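PDB 6S1Y: angiotensin-converting enzyme from Anopheles gambiae, which probably acts as a zinc-dependent metallopeptidase of the angiotensin-converting enzyme family, cleaving peptides in the mosquito. Local coordinates for residues Trp156-Arg168 with Pro471-Ala484. Residues are numbered along the deposited sequence; the frame is centred on the assembly and turned at random.
Sequences WVQWYNATGAPVR and PPVVRTEQDFDPPA
Arg-475 reaches the last turns of helix 149-163 and grips Asn-161 end-on: NH1 and NH2 both donate to OD1, NH1 at 3.1 Å and in the amide plane. NE and NH2 bind Asp-481 OD2 and OD1 side-on in a salt bridge, NE 2.9 Å from OD2 and almost straight (179°), so two flat partners fix the guanidinium's rotation. Asp-479 lies over one guanidinium face, where no N-H of Arg-475 points at it; its OD2 takes the Thr-476 N-H instead. The rim of Trp-156 packs against the opposite face, the planes nearly perpendicular. Trp-156 is sandwiched between Tyr-160 and Pro-472, whose CD sits 3.5 Å from the centroid of the six-membered ring in a CH-pi contact. In this largely helical peptidase, the type I turn Thr-476 to Asp-479, with an ST turn at Thr-476, brings carbonyls to Arg-168 at the start of helix 168-184: NH2 donates to Glu-477 O at 2.8 Å and weakly to those of Gln-478 and Asp-479. A water ties Tyr-160 O and Ala-165 N to Phe-480 N and Asp-481 OD1. Further in, Ala-484 CB lies over the Tyr-160 face, and Trp-159 NE1 donates to Ala-484 O (3.0 Å), on a lone pair; Trp-253 NE1 also donates to that oxygen.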
ATOM      1  N   TRP A 156      18.883   9.391  -6.819  1.00 40.43           N
ATOM      2  CA  TRP A 156      17.661   9.218  -7.607  1.00 38.87           C
ATOM      3  C   TRP A 156      18.000   8.636  -8.974  1.00 37.38           C
ATOM      4  O   TRP A 156      17.425   7.625  -9.393  1.00 36.38           O
ATOM      5  CB  TRP A 156      16.932  10.553  -7.733  1.00 37.61           C
ATOM      6  CG  TRP A 156      15.565  10.469  -8.328  1.00 36.66           C
ATOM      7  CD1 TRP A 156      14.376  10.582  -7.666  1.00 37.86           C
ATOM      8  CD2 TRP A 156      15.236  10.276  -9.706  1.00 37.19           C
ATOM      9  NE1 TRP A 156      13.317  10.473  -8.557  1.00 36.24           N
ATOM     10  CE2 TRP A 156      13.821  10.284  -9.810  1.00 37.31           C
ATOM     11  CE3 TRP A 156      15.996  10.097 -10.872  1.00 39.19           C
ATOM     12  CZ2 TRP A 156      13.158  10.094 -11.023  1.00 37.51           C
ATOM     13  CZ3 TRP A 156      15.328   9.909 -12.089  1.00 37.29           C
ATOM     14  CH2 TRP A 156      13.927   9.918 -12.150  1.00 38.46           C
ATOM     15  N   VAL A 157      18.993   9.233  -9.648  1.00 37.22           N
ATOM     16  CA  VAL A 157      19.421   8.763 -10.965  1.00 37.47           C
ATOM     17  C   VAL A 157      19.963   7.335 -10.901  1.00 39.23           C
ATOM     18  O   VAL A 157      19.636   6.493 -11.749  1.00 39.39           O
ATOM     19  CB  VAL A 157      20.463   9.723 -11.557  1.00 41.79           C
ATOM     20  CG1 VAL A 157      21.117   9.109 -12.812  1.00 41.11           C
ATOM     21  CG2 VAL A 157      19.802  11.079 -11.866  1.00 39.11           C
ATOM     22  N   GLN A 158      20.820   7.049  -9.917  1.00 40.10           N
ATOM     23  CA  GLN A 158      21.313   5.689  -9.725  1.00 40.33           C
ATOM     24  C   GLN A 158      20.167   4.700  -9.576  1.00 40.68           C
ATOM     25  O   GLN A 158      20.132   3.660 -10.245  1.00 40.81           O
ATOM     26  CB  GLN A 158      22.206   5.634  -8.492  1.00 43.01           C
ATOM     27  CG  GLN A 158      23.533   6.344  -8.674  1.00 45.28           C
ATOM     28  CD  GLN A 158      24.499   5.543  -9.506  1.00 50.70           C
ATOM     29  OE1 GLN A 158      24.632   4.317  -9.335  1.00 52.32           O
ATOM     30  NE2 GLN A 158      25.192   6.219 -10.408  1.00 49.26           N
ATOM     31  N   TRP A 159      19.216   5.006  -8.692  1.00 39.13           N
ATOM     32  CA  TRP A 159      18.150   4.057  -8.404  1.00 38.58           C
ATOM     33  C   TRP A 159      17.340   3.739  -9.654  1.00 39.93           C
ATOM     34  O   TRP A 159      17.128   2.565  -9.991  1.00 41.22           O
ATOM     35  CB  TRP A 159      17.227   4.595  -7.303  1.00 37.14           C
ATOM     36  CG  TRP A 159      16.049   3.680  -7.106  1.00 39.92           C
ATOM     37  CD1 TRP A 159      14.771   3.867  -7.548  1.00 39.64           C
ATOM     38  CD2 TRP A 159      16.060   2.399  -6.454  1.00 40.25           C
ATOM     39  NE1 TRP A 159      13.983   2.787  -7.215  1.00 38.15           N
ATOM     40  CE2 TRP A 159      14.750   1.881  -6.531  1.00 39.27           C
ATOM     41  CE3 TRP A 159      17.051   1.649  -5.800  1.00 40.24           C
ATOM     42  CZ2 TRP A 159      14.406   0.650  -5.984  1.00 40.77           C
ATOM     43  CZ3 TRP A 159      16.712   0.433  -5.264  1.00 40.52           C
ATOM     44  CH2 TRP A 159      15.401  -0.064  -5.367  1.00 42.79           C
ATOM     45  N   TYR A 160      16.852   4.777 -10.340  1.00 39.43           N
ATOM     46  CA  TYR A 160      15.968   4.592 -11.484  1.00 38.64           C
ATOM     47  C   TYR A 160      16.711   3.974 -12.666  1.00 38.59           C
ATOM     48  O   TYR A 160      16.142   3.162 -13.399  1.00 38.94           O
ATOM     49  CB  TYR A 160      15.337   5.942 -11.875  1.00 36.73           C
ATOM     50  CG  TYR A 160      14.130   6.344 -11.050  1.00 36.87           C
ATOM     51  CD1 TYR A 160      14.277   6.907  -9.757  1.00 38.81           C
ATOM     52  CD2 TYR A 160      12.845   6.116 -11.516  1.00 36.57           C
ATOM     53  CE1 TYR A 160      13.157   7.231  -8.969  1.00 36.13           C
ATOM     54  CE2 TYR A 160      11.718   6.443 -10.736  1.00 37.28           C
ATOM     55  CZ  TYR A 160      11.881   7.012  -9.487  1.00 35.78           C
ATOM     56  OH  TYR A 160      10.765   7.342  -8.776  1.00 35.48           O
ATOM     57  N   ASN A 161      17.976   4.343 -12.879  1.00 39.52           N
ATOM     58  CA  ASN A 161      18.723   3.736 -13.980  1.00 39.95           C
ATOM     59  C   ASN A 161      18.923   2.234 -13.747  1.00 40.13           C
ATOM     60  O   ASN A 161      18.995   1.466 -14.703  1.00 40.83           O
ATOM     61  CB  ASN A 161      20.075   4.442 -14.187  1.00 40.94           C
ATOM     62  CG  ASN A 161      19.960   5.722 -15.055  1.00 45.73           C
ATOM     63  OD1 ASN A 161      18.932   6.430 -15.026  1.00 46.90           O
ATOM     64  ND2 ASN A 161      21.013   6.027 -15.825  1.00 52.26           N
ATOM     65  N   ALA A 162      18.969   1.792 -12.494  1.00 40.59           N
ATOM     66  CA  ALA A 162      19.236   0.399 -12.177  1.00 40.90           C
ATOM     67  C   ALA A 162      17.980  -0.464 -12.080  1.00 42.76           C
ATOM     68  O   ALA A 162      18.052  -1.670 -12.374  1.00 42.93           O
ATOM     69  CB  ALA A 162      20.007   0.311 -10.851  1.00 42.35           C
ATOM     70  N   THR A 163      16.834   0.096 -11.683  1.00 39.81           N
ATOM     71  CA  THR A 163      15.653  -0.718 -11.446  1.00 40.88           C
ATOM     72  C   THR A 163      14.575  -0.519 -12.498  1.00 41.15           C
ATOM     73  O   THR A 163      13.557  -1.220 -12.450  1.00 41.18           O
ATOM     74  CB  THR A 163      15.057  -0.453 -10.042  1.00 41.27           C
ATOM     75  OG1 THR A 163      14.646   0.922  -9.901  1.00 39.46           O
ATOM     76  CG2 THR A 163      16.072  -0.793  -8.974  1.00 40.20           C
ATOM     77  N   GLY A 164      14.772   0.371 -13.470  1.00 42.32           N
ATOM     78  CA  GLY A 164      13.784   0.702 -14.477  1.00 41.38           C
ATOM     79  C   GLY A 164      14.188   0.113 -15.819  1.00 41.65           C
ATOM     80  O   GLY A 164      13.739  -1.005 -16.181  1.00 43.35           O
ATOM     81  N   ALA A 165      14.937   0.856 -16.638  1.00 40.40           N
ATOM     82  CA  ALA A 165      15.215   0.432 -18.011  1.00 42.54           C
ATOM     83  C   ALA A 165      15.780  -0.978 -18.133  1.00 42.73           C
ATOM     84  O   ALA A 165      15.409  -1.681 -19.081  1.00 43.18           O
ATOM     85  CB  ALA A 165      16.188   1.423 -18.674  1.00 44.06           C
ATOM     86  N   PRO A 166      16.631  -1.463 -17.237  1.00 43.34           N
ATOM     87  CA  PRO A 166      17.188  -2.810 -17.426  1.00 43.77           C
ATOM     88  C   PRO A 166      16.152  -3.913 -17.531  1.00 44.85           C
ATOM     89  O   PRO A 166      16.500  -4.992 -18.010  1.00 48.41           O
ATOM     90  CB  PRO A 166      18.067  -3.012 -16.174  1.00 44.86           C
ATOM     91  CG  PRO A 166      18.397  -1.626 -15.702  1.00 44.48           C
ATOM     92  CD  PRO A 166      17.159  -0.802 -16.025  1.00 44.11           C
ATOM     93  N   VAL A 167      14.913  -3.718 -17.081  1.00 43.66           N
ATOM     94  CA  VAL A 167      13.927  -4.782 -17.111  1.00 41.03           C
ATOM     95  C   VAL A 167      12.800  -4.489 -18.099  1.00 44.21           C
ATOM     96  O   VAL A 167      11.739  -5.111 -18.012  1.00 45.73           O
ATOM     97  CB  VAL A 167      13.361  -5.070 -15.713  1.00 44.37           C
ATOM     98  CG1 VAL A 167      14.489  -5.437 -14.741  1.00 44.76           C
ATOM     99  CG2 VAL A 167      12.593  -3.889 -15.187  1.00 43.54           C
ATOM    100  N   ARG A 168      13.010  -3.561 -19.054  1.00 43.33           N
ATOM    101  CA  ARG A 168      11.968  -3.231 -20.024  1.00 42.46           C
ATOM    102  C   ARG A 168      11.405  -4.484 -20.681  1.00 43.34           C
ATOM    103  O   ARG A 168      10.189  -4.680 -20.736  1.00 45.30           O
ATOM    104  CB  ARG A 168      12.523  -2.279 -21.093  1.00 44.23           C
ATOM    105  CG  ARG A 168      11.503  -1.871 -22.216  1.00 45.70           C
ATOM    106  CD  ARG A 168      12.217  -1.296 -23.453  1.00 45.03           C
ATOM    107  NE  ARG A 168      13.012  -0.123 -23.087  1.00 47.09           N
ATOM    108  CZ  ARG A 168      12.526   1.121 -22.987  1.00 46.93           C
ATOM    109  NH1 ARG A 168      11.242   1.358 -23.243  1.00 47.56           N
ATOM    110  NH2 ARG A 168      13.323   2.133 -22.630  1.00 44.16           N
ATOM    111  N   PRO A 471      10.786  14.341 -12.313  1.00 36.89           N
ATOM    112  CA  PRO A 471      12.162  13.908 -12.110  1.00 37.64           C
ATOM    113  C   PRO A 471      13.114  15.078 -11.948  1.00 38.27           C
ATOM    114  O   PRO A 471      12.871  16.179 -12.462  1.00 36.07           O
ATOM    115  CB  PRO A 471      12.480  13.130 -13.400  1.00 39.06           C
ATOM    116  CG  PRO A 471      11.161  12.704 -13.946  1.00 38.89           C
ATOM    117  CD  PRO A 471      10.207  13.788 -13.554  1.00 39.55           C
ATOM    118  N   PRO A 472      14.257  14.846 -11.290  1.00 38.62           N
ATOM    119  CA  PRO A 472      15.261  15.900 -11.127  1.00 38.14           C
ATOM    120  C   PRO A 472      16.125  16.141 -12.357  1.00 40.10           C
ATOM    121  O   PRO A 472      16.896  17.111 -12.375  1.00 40.13           O
ATOM    122  CB  PRO A 472      16.113  15.356  -9.980  1.00 39.49           C
ATOM    123  CG  PRO A 472      16.107  13.868 -10.267  1.00 38.62           C
ATOM    124  CD  PRO A 472      14.702  13.569 -10.705  1.00 38.69           C
ATOM    125  N   VAL A 473      16.073  15.261 -13.353  1.00 40.04           N
ATOM    126  CA  VAL A 473      16.846  15.382 -14.582  1.00 40.39           C
ATOM    127  C   VAL A 473      15.907  15.033 -15.727  1.00 42.57           C
ATOM    128  O   VAL A 473      14.855  14.419 -15.531  1.00 41.86           O
ATOM    129  CB  VAL A 473      18.068  14.448 -14.619  1.00 41.91           C
ATOM    130  CG1 VAL A 473      19.069  14.791 -13.513  1.00 41.55           C
ATOM    131  CG2 VAL A 473      17.599  12.997 -14.520  1.00 40.40           C
ATOM    132  N   VAL A 474      16.327  15.374 -16.941  1.00 41.84           N
ATOM    133  CA  VAL A 474      15.551  15.023 -18.117  1.00 43.25           C
ATOM    134  C   VAL A 474      15.593  13.518 -18.328  1.00 42.18           C
ATOM    135  O   VAL A 474      16.666  12.910 -18.286  1.00 43.56           O
ATOM    136  CB  VAL A 474      16.089  15.778 -19.343  1.00 49.69           C
ATOM    137  CG1 VAL A 474      15.401  15.311 -20.614  1.00 47.59           C
ATOM    138  CG2 VAL A 474      15.907  17.281 -19.147  1.00 47.96           C
ATOM    139  N   ARG A 475      14.424  12.913 -18.534  1.00 41.68           N
ATOM    140  CA  ARG A 475      14.295  11.510 -18.921  1.00 43.69           C
ATOM    141  C   ARG A 475      13.869  11.414 -20.389  1.00 45.49           C
ATOM    142  O   ARG A 475      13.355  12.377 -20.970  1.00 46.90           O
ATOM    143  CB  ARG A 475      13.278  10.767 -18.030  1.00 40.57           C
ATOM    144  CG  ARG A 475      13.483  10.945 -16.504  1.00 42.43           C
ATOM    145  CD  ARG A 475      14.810  10.397 -16.000  1.00 39.42           C
ATOM    146  NE  ARG A 475      14.800   8.949 -15.850  1.00 39.33           N
ATOM    147  CZ  ARG A 475      15.887   8.211 -15.693  1.00 41.11           C
ATOM    148  NH1 ARG A 475      17.081   8.794 -15.708  1.00 42.19           N
ATOM    149  NH2 ARG A 475      15.787   6.892 -15.540  1.00 39.06           N
ATOM    150  N   THR A 476      14.055  10.229 -20.976  1.00 44.61           N
ATOM    151  CA  THR A 476      13.694   9.975 -22.368  1.00 46.30           C
ATOM    152  C   THR A 476      13.015   8.614 -22.471  1.00 47.11           C
ATOM    153  O   THR A 476      12.897   7.879 -21.476  1.00 47.00           O
ATOM    154  CB  THR A 476      14.925  10.014 -23.293  1.00 45.68           C
ATOM    155  OG1 THR A 476      15.755   8.872 -23.030  1.00 49.01           O
ATOM    156  CG2 THR A 476      15.725  11.306 -23.084  1.00 43.59           C
ATOM    157  N   GLU A 477      12.592   8.250 -23.690  1.00 45.41           N
ATOM    158  CA  GLU A 477      12.053   6.913 -23.900  1.00 44.96           C
ATOM    159  C   GLU A 477      13.127   5.834 -23.835  1.00 46.31           C
ATOM    160  O   GLU A 477      12.781   4.654 -23.766  1.00 46.60           O
ATOM    161  CB  GLU A 477      11.323   6.825 -25.223  1.00 43.68           C
ATOM    162  CG  GLU A 477       9.972   7.544 -25.206  1.00 49.19           C
ATOM    163  CD  GLU A 477       9.009   6.938 -24.195  1.00 48.02           C
ATOM    164  OE1 GLU A 477       9.257   5.795 -23.732  1.00 48.14           O
ATOM    165  OE2 GLU A 477       8.017   7.599 -23.850  1.00 47.43           O
ATOM    166  N   GLN A 478      14.409   6.195 -23.824  1.00 47.22           N
ATOM    167  CA  GLN A 478      15.436   5.193 -23.556  1.00 49.74           C
ATOM    168  C   GLN A 478      15.450   4.795 -22.085  1.00 47.73           C
ATOM    169  O   GLN A 478      15.902   3.696 -21.754  1.00 46.90           O
ATOM    170  CB  GLN A 478      16.813   5.712 -23.961  1.00 54.21           C
ATOM    171  CG  GLN A 478      16.968   5.918 -25.464  1.00 64.29           C
ATOM    172  CD  GLN A 478      18.018   6.965 -25.790  1.00 80.48           C
ATOM    173  OE1 GLN A 478      17.761   7.897 -26.560  1.00 84.19           O
ATOM    174  NE2 GLN A 478      19.208   6.821 -25.195  1.00 79.16           N
ATOM    175  N   ASP A 479      14.991   5.681 -21.193  1.00 46.64           N
ATOM    176  CA  ASP A 479      14.701   5.315 -19.819  1.00 45.25           C
ATOM    177  C   ASP A 479      13.362   4.591 -19.777  1.00 44.25           C
ATOM    178  O   ASP A 479      12.554   4.695 -20.704  1.00 45.00           O
ATOM    179  CB  ASP A 479      14.657   6.546 -18.920  1.00 44.39           C
ATOM    180  CG  ASP A 479      15.899   7.404 -19.058  1.00 46.08           C
ATOM    181  OD1 ASP A 479      17.016   6.863 -18.906  1.00 47.98           O
ATOM    182  OD2 ASP A 479      15.761   8.620 -19.346  1.00 44.98           O
ATOM    183  N   PHE A 480      13.144   3.821 -18.706  1.00 41.52           N
ATOM    184  CA  PHE A 480      11.825   3.207 -18.514  1.00 41.84           C
ATOM    185  C   PHE A 480      11.594   3.060 -17.001  1.00 40.57           C
ATOM    186  O   PHE A 480      11.979   2.063 -16.387  1.00 41.64           O
ATOM    187  CB  PHE A 480      11.711   1.876 -19.235  1.00 41.82           C
ATOM    188  CG  PHE A 480      10.421   1.160 -18.951  1.00 40.84           C
ATOM    189  CD1 PHE A 480       9.222   1.767 -19.201  1.00 39.93           C
ATOM    190  CD2 PHE A 480      10.418  -0.100 -18.419  1.00 39.51           C
ATOM    191  CE1 PHE A 480       8.036   1.129 -18.926  1.00 41.71           C
ATOM    192  CE2 PHE A 480       9.233  -0.749 -18.151  1.00 41.64           C
ATOM    193  CZ  PHE A 480       8.039  -0.134 -18.404  1.00 40.27           C
ATOM    194  N   ASP A 481      10.938   4.048 -16.429  1.00 38.58           N
ATOM    195  CA  ASP A 481      11.018   4.293 -15.000  1.00 39.68           C
ATOM    196  C   ASP A 481       9.957   3.640 -14.114  1.00 38.84           C
ATOM    197  O   ASP A 481      10.192   3.487 -12.912  1.00 37.85           O
ATOM    198  CB  ASP A 481      11.018   5.815 -14.792  1.00 38.63           C
ATOM    199  CG  ASP A 481      12.306   6.461 -15.280  1.00 40.57           C
ATOM    200  OD1 ASP A 481      13.368   5.843 -15.019  1.00 39.41           O
ATOM    201  OD2 ASP A 481      12.262   7.561 -15.914  1.00 38.50           O
ATOM    202  N   PRO A 482       8.816   3.213 -14.644  1.00 40.00           N
ATOM    203  CA  PRO A 482       7.763   2.612 -13.778  1.00 39.97           C
ATOM    204  C   PRO A 482       8.251   1.455 -12.923  1.00 38.80           C
ATOM    205  O   PRO A 482       7.824   1.327 -11.763  1.00 38.82           O
ATOM    206  CB  PRO A 482       6.709   2.146 -14.796  1.00 37.90           C
ATOM    207  CG  PRO A 482       6.846   3.191 -15.878  1.00 38.99           C
ATOM    208  CD  PRO A 482       8.320   3.426 -16.019  1.00 38.47           C
ATOM    209  N   PRO A 483       9.116   0.574 -13.432  1.00 39.12           N
ATOM    210  CA  PRO A 483       9.515  -0.595 -12.613  1.00 40.02           C
ATOM    211  C   PRO A 483      10.389  -0.242 -11.411  1.00 39.41           C
ATOM    212  O   PRO A 483      10.627  -1.113 -10.569  1.00 38.05           O
ATOM    213  CB  PRO A 483      10.278  -1.494 -13.605  1.00 38.89           C
ATOM    214  CG  PRO A 483       9.832  -1.020 -14.960  1.00 42.10           C
ATOM    215  CD  PRO A 483       9.623   0.471 -14.808  1.00 40.12           C
ATOM    216  N   ALA A 484      10.881   0.998 -11.322  1.00 39.74           N
ATOM    217  CA  ALA A 484      11.603   1.477 -10.154  1.00 39.02           C
ATOM    218  C   ALA A 484      10.741   1.510  -8.899  1.00 37.67           C
ATOM    219  O   ALA A 484      11.234   1.857  -7.826  1.00 39.97           O
ATOM    220  CB  ALA A 484      12.158   2.877 -10.420  1.00 38.23           C
TER
HETATM  221  O   HOH W   1      14.897   3.730 -16.276  1.00 38.82           O
HETATM  222  O   HOH W   2      10.546   3.617 -22.276  1.00 45.69           O
HETATM  223  O   HOH W   3       9.408   3.656 -24.859  1.00 46.37           O